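Probable enoyl-CoA hydratase/isomerase (Pseudomonas aeruginosa, PDB 7BOR) binds coenzyme A and, as a member of the crotonase (enoyl-CoA hydratase/isomerase) family, probably isomerises delta(3)- to delta(2)-enoyl-CoA thioesters. Local coordinates at residues 148-151 with 152-156; 140-143 with 144-148; 104-107 with 108-111; 220-223 with 224-227. All blocks are in the same frame, centred on the assembly; numbering follows the deposited sequence.

Contact 1: residues 148-151 with 152-156; sequences LGHA and KAAEL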
# COMPACT_ATOMS: atom_id res chain seq x y z
N LEU A 148 4.78 -12.02 -11.58
CA LEU A 148 5.60 -11.60 -12.68
C LEU A 148 6.69 -12.58 -13.10
O LEU A 148 7.35 -12.32 -14.11
CB LEU A 148 6.26 -10.27 -12.32
CG LEU A 148 5.40 -9.14 -11.80
CD1 LEU A 148 6.30 -7.98 -11.36
CD2 LEU A 148 4.51 -8.67 -12.91
N GLY A 149 6.92 -13.66 -12.37
CA GLY A 149 8.13 -14.45 -12.52
C GLY A 149 9.34 -13.84 -11.84
O GLY A 149 9.40 -12.64 -11.53
N HIS A 150 10.36 -14.66 -11.63
CA HIS A 150 11.49 -14.19 -10.83
C HIS A 150 12.19 -12.98 -11.43
O HIS A 150 12.44 -11.99 -10.73
CB HIS A 150 12.54 -15.26 -10.62
CG HIS A 150 13.67 -14.76 -9.76
ND1 HIS A 150 13.51 -14.49 -8.42
CD2 HIS A 150 14.94 -14.39 -10.07
CE1 HIS A 150 14.64 -14.03 -7.93
NE2 HIS A 150 15.54 -13.98 -8.89
N ALA A 151 12.63 -13.07 -12.70
CA ALA A 151 13.52 -12.04 -13.24
C ALA A 151 12.85 -10.68 -13.25
O ALA A 151 13.45 -9.67 -12.87
CB ALA A 151 13.95 -12.40 -14.64
N LYS A 152 11.61 -10.63 -13.67
CA LYS A 152 10.92 -9.35 -13.68
C LYS A 152 10.72 -8.80 -12.27
O LYS A 152 10.86 -7.59 -12.06
CB LYS A 152 9.59 -9.51 -14.40
CG LYS A 152 8.94 -8.25 -14.76
CD LYS A 152 9.65 -7.63 -15.94
CE LYS A 152 8.67 -6.68 -16.63
NZ LYS A 152 7.27 -7.26 -16.68
N ALA A 153 10.36 -9.68 -11.31
CA ALA A 153 10.23 -9.25 -9.91
C ALA A 153 11.58 -8.77 -9.37
O ALA A 153 11.66 -7.81 -8.59
CB ALA A 153 9.67 -10.40 -9.05
N ALA A 154 12.65 -9.40 -9.83
CA ALA A 154 13.99 -9.10 -9.33
C ALA A 154 14.44 -7.71 -9.76
O ALA A 154 15.09 -6.99 -8.99
CB ALA A 154 14.96 -10.16 -9.85
N GLU A 155 14.17 -7.36 -11.02
CA GLU A 155 14.33 -5.99 -11.45
C GLU A 155 13.67 -5.02 -10.47
O GLU A 155 14.26 -4.00 -10.10
CB GLU A 155 13.73 -5.83 -12.84
CG GLU A 155 14.06 -4.52 -13.46
CD GLU A 155 13.59 -4.41 -14.89
OE1 GLU A 155 12.89 -5.32 -15.43
OE2 GLU A 155 13.93 -3.37 -15.47
N LEU A 156 12.46 -5.32 -10.00
CA LEU A 156 11.83 -4.39 -9.07
C LEU A 156 12.39 -4.48 -7.63
O LEU A 156 12.58 -3.45 -6.97
CB LEU A 156 10.33 -4.59 -9.07
CG LEU A 156 9.61 -4.57 -10.42
CD1 LEU A 156 8.08 -4.65 -10.30
CD2 LEU A 156 10.07 -3.30 -11.22
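L148 reaches forward over the first turn of helix 150-157, meeting K152 near its root and L156 at its tip. Its CB lies 4.0 Å from K152 CB, where the two aliphatic stems touch. From there CG stands anti to the carbonyl carbon (chi1 -51°), which carries the branch along the helix until CD1 comes 3.9 Å from L156 CD1. The two leucines cross at about a right angle, methyl to methyl, and both also touch W171 of helix 165-171. K152, one turn after L148, suits its place because its carbon stem packs on L148 while its ammonium makes a cation-pi contact with the same W171.

G149 turns the chain between helix 140-148 and helix 150-157. It leaves helical geometry with a positive phi of 79°, and a CB there would be jammed against the carbonyl O of L148, which explains the glycine. It also holds the N-cap position, and A153 N to G149 O, at 3.1 Å, opens the helical bonding. Regular bonds follow: A154 N to H150 O at 2.7 Å, though bent (140°), and E155 N to A151 O at 3.0 Å. H150 lays its ring forward, toward A154, whose CB sits 3.9 Å above one face, displaced toward the rim, in a CH-pi contact. Alanine at 153 leaves room for L144 and P145 of the preceding helix.

The chemistry is divided accordingly: backbone bonds start the new helix, leucine methyls and the lysine ammonium gather round W171, and H150 with A154 takes the exposed side.

Contact 2: residues 140-143 with 144-148; sequences SSLI and LPRML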
# COMPACT_ATOMS: atom_id res chain seq x y z
N SER A 140 5.69 -8.78 -0.64
CA SER A 140 6.09 -8.56 -2.02
C SER A 140 7.11 -9.59 -2.47
O SER A 140 7.20 -9.84 -3.67
CB SER A 140 6.67 -7.17 -2.15
OG SER A 140 7.81 -6.97 -1.33
N SER A 141 7.89 -10.18 -1.54
CA SER A 141 8.84 -11.23 -1.93
C SER A 141 8.12 -12.49 -2.34
O SER A 141 8.68 -13.32 -3.06
CB SER A 141 9.80 -11.56 -0.77
OG SER A 141 9.11 -12.12 0.32
N LEU A 142 6.88 -12.66 -1.91
CA LEU A 142 6.06 -13.74 -2.44
C LEU A 142 5.19 -13.30 -3.62
O LEU A 142 5.11 -14.01 -4.63
CB LEU A 142 5.16 -14.27 -1.32
CG LEU A 142 4.14 -15.32 -1.71
CD1 LEU A 142 4.90 -16.59 -2.03
CD2 LEU A 142 3.15 -15.44 -0.61
N ILE A 143 4.44 -12.21 -3.46
CA ILE A 143 3.44 -11.82 -4.46
C ILE A 143 4.09 -11.50 -5.79
O ILE A 143 3.62 -11.93 -6.84
CB ILE A 143 2.60 -10.64 -3.94
CG1 ILE A 143 1.79 -11.10 -2.73
CG2 ILE A 143 1.66 -10.04 -5.02
CD1 ILE A 143 1.10 -9.95 -1.98
N LEU A 144 5.18 -10.77 -5.79
CA LEU A 144 5.70 -10.29 -7.08
C LEU A 144 6.32 -11.38 -7.96
O LEU A 144 6.05 -11.41 -9.16
CB LEU A 144 6.72 -9.17 -6.87
CG LEU A 144 6.13 -7.84 -6.41
CD1 LEU A 144 7.26 -6.83 -6.27
CD2 LEU A 144 5.04 -7.27 -7.34
N PRO A 145 7.10 -12.32 -7.42
CA PRO A 145 7.60 -13.39 -8.30
C PRO A 145 6.47 -14.28 -8.79
O PRO A 145 6.55 -14.80 -9.91
CB PRO A 145 8.64 -14.13 -7.45
CG PRO A 145 9.00 -13.20 -6.33
CD PRO A 145 7.75 -12.33 -6.10
N ARG A 146 5.41 -14.44 -8.00
CA ARG A 146 4.29 -15.25 -8.44
C ARG A 146 3.54 -14.60 -9.59
O ARG A 146 3.08 -15.28 -10.51
CB ARG A 146 3.34 -15.46 -7.27
CG ARG A 146 2.27 -16.47 -7.52
CD ARG A 146 1.67 -16.87 -6.18
NE ARG A 146 0.83 -15.82 -5.63
CZ ARG A 146 0.68 -15.59 -4.34
NH1 ARG A 146 -0.12 -14.62 -3.93
NH2 ARG A 146 1.36 -16.30 -3.45
N MET A 147 3.36 -13.29 -9.51
CA MET A 147 2.65 -12.53 -10.53
C MET A 147 3.50 -12.31 -11.76
O MET A 147 2.99 -12.36 -12.87
CB MET A 147 2.24 -11.17 -9.97
CG MET A 147 1.35 -10.40 -10.88
SD MET A 147 1.07 -8.75 -10.23
CE MET A 147 0.84 -9.13 -8.52
N LEU A 148 4.78 -12.02 -11.58
CA LEU A 148 5.60 -11.60 -12.68
C LEU A 148 6.69 -12.58 -13.10
O LEU A 148 7.35 -12.32 -14.11
CB LEU A 148 6.26 -10.27 -12.32
CG LEU A 148 5.40 -9.14 -11.80
CD1 LEU A 148 6.30 -7.98 -11.36
CD2 LEU A 148 4.51 -8.67 -12.91
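L142 and R146, one turn apart, meet through a branched alkyl group and a guanidinium. R146 NH2 comes 3.4 Å from L142 CG, the two side chains crossing at a slant. The arginine bends back at chi3 (73°), which swings its end over the leucine instead of out along the helix. Beside it, I143 and M147 run side by side and point the same way, with I143 CG2 3.7 Å from M147 CE; the flexible thioether lets the methyl settle against the isoleucine branch. On the buried side, S140 CB touches L144 CD1 at 4.2 Å.

The backbone beneath holds these pairs in place. L144 N donates to S140 O and M147 N to I143 O, whereas the bond from R146 N to L142 O, at 3.4 Å, is weak. Between them P145 has no N-H to give, and its CD lies 3.3 Å from S141 O, so the helix kinks here.

Further out, S141 OG is hydrogen-bonded to E225 and S140 OG to the carbonyl of E137. L142 leans on helix 200-233, I143 on L112 and H113, and L144 on A153 and L157 of helix 150-157. The arrangement is that of an amphipathic, proline-kinked helix, here one of the helices packed around the crotonase core, with small serines at its start and leucines facing its neighbours.

Contact 3: residues 104-107 with 108-111; sequences VGIG and TTLL. With COA (coenzyme A), chain C.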
# COMPACT_ATOMS: atom_id res chain seq x y z
N VAL A 104 5.96 4.86 -3.21
CA VAL A 104 7.30 4.33 -2.94
C VAL A 104 7.26 3.39 -1.75
O VAL A 104 6.59 3.66 -0.74
CB VAL A 104 8.29 5.46 -2.68
CG1 VAL A 104 9.71 4.88 -2.50
CG2 VAL A 104 8.24 6.42 -3.84
N GLY A 105 7.98 2.30 -1.85
CA GLY A 105 8.08 1.41 -0.69
C GLY A 105 6.72 0.80 -0.44
O GLY A 105 6.12 0.21 -1.34
N ILE A 106 6.21 0.94 0.79
CA ILE A 106 4.86 0.46 1.09
C ILE A 106 3.81 1.20 0.27
O ILE A 106 2.66 0.75 0.18
CB ILE A 106 4.59 0.58 2.62
CG1 ILE A 106 3.34 -0.22 3.01
CG2 ILE A 106 4.51 2.03 3.04
CD1 ILE A 106 3.28 -0.64 4.49
N GLY A 107 4.20 2.32 -0.38
CA GLY A 107 3.28 2.97 -1.33
C GLY A 107 2.94 2.07 -2.51
O GLY A 107 1.80 2.07 -2.99
N THR A 108 3.90 1.27 -2.95
CA THR A 108 3.65 0.27 -3.98
C THR A 108 3.18 -1.04 -3.37
O THR A 108 2.20 -1.61 -3.84
CB THR A 108 4.91 0.05 -4.81
OG1 THR A 108 5.13 1.21 -5.61
CG2 THR A 108 4.80 -1.19 -5.70
N THR A 109 3.84 -1.53 -2.30
CA THR A 109 3.47 -2.86 -1.87
C THR A 109 2.05 -2.93 -1.34
O THR A 109 1.44 -3.99 -1.37
CB THR A 109 4.47 -3.43 -0.81
OG1 THR A 109 4.46 -2.62 0.35
CG2 THR A 109 5.85 -3.50 -1.39
N LEU A 110 1.50 -1.84 -0.78
CA LEU A 110 0.15 -1.97 -0.24
C LEU A 110 -0.85 -2.20 -1.36
O LEU A 110 -1.91 -2.82 -1.15
CB LEU A 110 -0.22 -0.76 0.58
CG LEU A 110 -0.51 0.56 -0.12
CD1 LEU A 110 -2.02 0.61 -0.53
CD2 LEU A 110 -0.10 1.74 0.77
N LEU A 111 -0.52 -1.71 -2.56
CA LEU A 111 -1.34 -1.93 -3.74
C LEU A 111 -1.49 -3.41 -4.05
O LEU A 111 -2.48 -3.82 -4.68
CB LEU A 111 -0.70 -1.22 -4.93
CG LEU A 111 -0.35 0.27 -4.80
CD1 LEU A 111 0.28 0.83 -6.05
CD2 LEU A 111 -1.62 1.02 -4.42
N1A COA C . 10.40 10.19 4.97
C2A COA C . 10.69 11.37 5.59
N3A COA C . 10.67 12.55 4.90
C4A COA C . 10.32 12.50 3.61
C5A COA C . 10.02 11.34 2.98
C6A COA C . 10.07 10.16 3.69
N6A COA C . 9.76 8.81 3.18
N7A COA C . 9.72 11.61 1.68
C8A COA C . 9.83 12.94 1.47
N9A COA C . 10.21 13.42 2.65
C1B COA C . 10.37 14.88 2.78
C2B COA C . 11.81 15.44 2.31
O2B COA C . 12.81 15.08 3.34
C3B COA C . 11.53 16.71 2.20
O3B COA C . 11.46 17.34 3.55
P3B COA C . 11.66 18.94 3.77
O7A COA C . 10.96 19.74 2.68
O8A COA C . 13.14 19.20 3.75
O9A COA C . 11.03 19.28 5.09
C4B COA C . 10.09 16.82 1.64
O4B COA C . 9.42 15.52 2.13
C5B COA C . 10.02 16.89 0.23
O5B COA C . 10.51 15.67 -0.23
P1A COA C . 11.53 15.67 -1.51
O1A COA C . 12.33 14.39 -1.60
O2A COA C . 12.48 16.84 -1.54
O3A COA C . 10.51 15.84 -2.81
P2A COA C . 10.99 15.14 -4.23
O4A COA C . 9.99 15.59 -5.29
O5A COA C . 12.40 15.59 -4.43
O6A COA C . 11.05 13.48 -4.09
CBP COA C . 10.27 11.26 -3.66
CCP COA C . 9.83 12.73 -4.02
CDP COA C . 9.02 10.47 -3.12
CEP COA C . 10.84 10.54 -4.90
CAP COA C . 11.39 11.47 -2.59
OAP COA C . 10.85 12.27 -1.58
C9P COA C . 11.85 10.17 -1.93
O9P COA C . 12.55 9.38 -2.50
N8P COA C . 11.39 9.96 -0.54
C7P COA C . 11.74 8.76 0.21
C6P COA C . 11.20 7.48 -0.50
C5P COA C . 11.62 6.29 0.43
O5P COA C . 12.73 5.89 0.49
N4P COA C . 10.58 5.67 1.23
C3P COA C . 10.92 4.60 2.13
C2P COA C . 11.06 3.30 1.39
S1P COA C . 11.45 2.11 2.69
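Two successive amides, T108 N and T109 N, both donate to the single carbonyl oxygen of G105, and they use it differently. T109 N, at 3.0 Å, lies in the carbonyl plane with a nearly straight N-H (165°), the regular helical bond. T108 N, at 2.9 Å, sits well above that plane with a more bent approach. G105 is the N-cap of the short helix 106-109; its positive phi favours glycine, and a CB on it would run into C2P of the coenzyme A arm.

I106 follows. Its CA is 3.2 Å from T109 OG1, because that hydroxyl stands in the crowded position between the backbone N and the carbonyl carbon (chi1 62°), from where it is hydrogen-bonded to E137. T108 turns its own hydroxyl back to the carbonyl of A103, so both threonines tie buried polar groups to neighbouring parts of the chain.

In the crotonase fold a helix N-terminus next to the thioester commonly supplies a backbone N-H to the oxyanion hole. The backbone N-H of I106, at the start of helix 106-109, is consistent with that role, although the bound ligand carries no acyl group. V104, at the end of strand 102-104, lines the pantetheine side of the pocket: CG1 rests 3.6 Å from COA C6P, an apolar branch against an apolar methylene.

Farther along, L110 N donates to I106 O from above the carbonyl plane, while L110 CD2 presses to 3.0 Å from the same oxygen. G107 O, buried with no polar partner, is met instead by L111 CG at 3.3 Å.

Contact 4: residues 220-223 with 224-227; sequences RVIA and EEGD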
# COMPACT_ATOMS: atom_id res chain seq x y z
N ARG A 220 2.76 -16.04 6.73
CA ARG A 220 4.07 -16.52 7.16
C ARG A 220 5.20 -15.78 6.44
O ARG A 220 6.23 -15.45 7.05
CB ARG A 220 4.12 -18.04 6.96
CG ARG A 220 5.41 -18.62 6.34
CD ARG A 220 5.17 -20.05 5.83
NE ARG A 220 6.11 -20.50 4.77
CZ ARG A 220 6.24 -19.91 3.58
NH1 ARG A 220 5.52 -18.83 3.33
NH2 ARG A 220 7.09 -20.35 2.66
N VAL A 221 5.03 -15.47 5.16
CA VAL A 221 6.05 -14.67 4.49
C VAL A 221 6.16 -13.29 5.13
O VAL A 221 7.26 -12.79 5.37
CB VAL A 221 5.79 -14.57 2.98
CG1 VAL A 221 6.68 -13.45 2.37
CG2 VAL A 221 6.05 -15.93 2.30
N ILE A 222 5.02 -12.64 5.39
CA ILE A 222 5.09 -11.31 6.00
C ILE A 222 5.86 -11.37 7.34
O ILE A 222 6.59 -10.44 7.70
CB ILE A 222 3.66 -10.75 6.15
CG1 ILE A 222 3.08 -10.37 4.76
CG2 ILE A 222 3.59 -9.50 7.02
CD1 ILE A 222 1.62 -9.91 4.79
N ALA A 223 5.72 -12.49 8.07
CA ALA A 223 6.46 -12.63 9.33
C ALA A 223 7.96 -12.82 9.09
O ALA A 223 8.77 -12.17 9.76
CB ALA A 223 5.90 -13.79 10.17
N GLU A 224 8.36 -13.67 8.14
CA GLU A 224 9.80 -13.79 7.89
C GLU A 224 10.38 -12.45 7.40
O GLU A 224 11.37 -11.95 7.96
CB GLU A 224 10.14 -14.91 6.90
CG GLU A 224 11.68 -15.19 6.80
CD GLU A 224 12.10 -16.31 5.80
OE1 GLU A 224 11.25 -16.91 5.09
OE2 GLU A 224 13.32 -16.61 5.70
N GLU A 225 9.74 -11.83 6.38
CA GLU A 225 10.22 -10.55 5.87
C GLU A 225 10.40 -9.54 7.00
O GLU A 225 11.37 -8.79 7.03
CB GLU A 225 9.25 -9.92 4.85
CG GLU A 225 9.02 -10.65 3.56
CD GLU A 225 7.93 -9.97 2.74
OE1 GLU A 225 7.15 -9.19 3.37
OE2 GLU A 225 7.89 -10.21 1.51
N GLY A 226 9.44 -9.51 7.93
CA GLY A 226 9.42 -8.48 8.94
C GLY A 226 10.55 -8.64 9.93
O GLY A 226 11.08 -7.65 10.43
N ASP A 227 10.94 -9.88 10.21
CA ASP A 227 12.08 -10.15 11.09
C ASP A 227 13.37 -9.71 10.43
O ASP A 227 14.17 -8.97 11.02
CB ASP A 227 12.12 -11.64 11.48
CG ASP A 227 11.06 -12.02 12.56
OD1 ASP A 227 10.79 -11.25 13.53
OD2 ASP A 227 10.49 -13.13 12.43
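The carboxylate of E225 has a methyl of V221 over one face: V221 CG1 lies 3.7 Å from E225 CD and 3.6 Å from E225 OE2. The two side chains cross at a slant. With CG anti to the carbonyl carbon (chi1 -64°) and the chain extended beyond it, the glutamate runs back along the helix, its CG 3.3 Å from V221 O. The buried oxygens are satisfied elsewhere, OE2 by the hydroxyl of S141 and OE1 by the amide of G139, so two bonds fix the rotation of the carboxylate and probably stabilise its negative charge.

D227 presents its carboxylate differently. The carbonyl oxygen of A223 lies over one face of it, 3.3 Å from D227 OD2; both are acceptors, and the salt bridge from OD2 to R77 would probably offset their repulsion.

All this sits in the second half of the long helix 200-233, which in this crotonase fold packs on helix 140-148 through V221, set against S141 and L142. The valine is apolar where the two helices meet, and E225 crosses that junction with its hydrogen bond. Regular backbone bonds hold the turn: E225 N to V221 O is short at 2.8 Å and nearly straight (169°), and E224 N to R220 O measures 3.0 Å. G226 N donates to I222 O along a more bent line (142°); this glycine is buried and has no side chain to place.

How the contacts relate
Contacts 1 and 2 share L148 and follow one another along the chain; A153 CB of contact 1 lies 3.6 Å from P145 N of contact 2, closing the corner between helices 140-148 and 150-157. Contact 2 is also the bridge to the others. S140 CB packs 3.8 Å from T109 CG2 of contact 3, and S141 OG reaches E225 OE2 of contact 4 at 2.6 Å. Contacts 3 and 4 do not touch, their nearest atoms being about 8 Å apart. Only contact 3 borders the coenzyme A pocket, through V104; S140 and E225 have side chains about 11 and 12 Å from the ligand, and L156 about 13 Å.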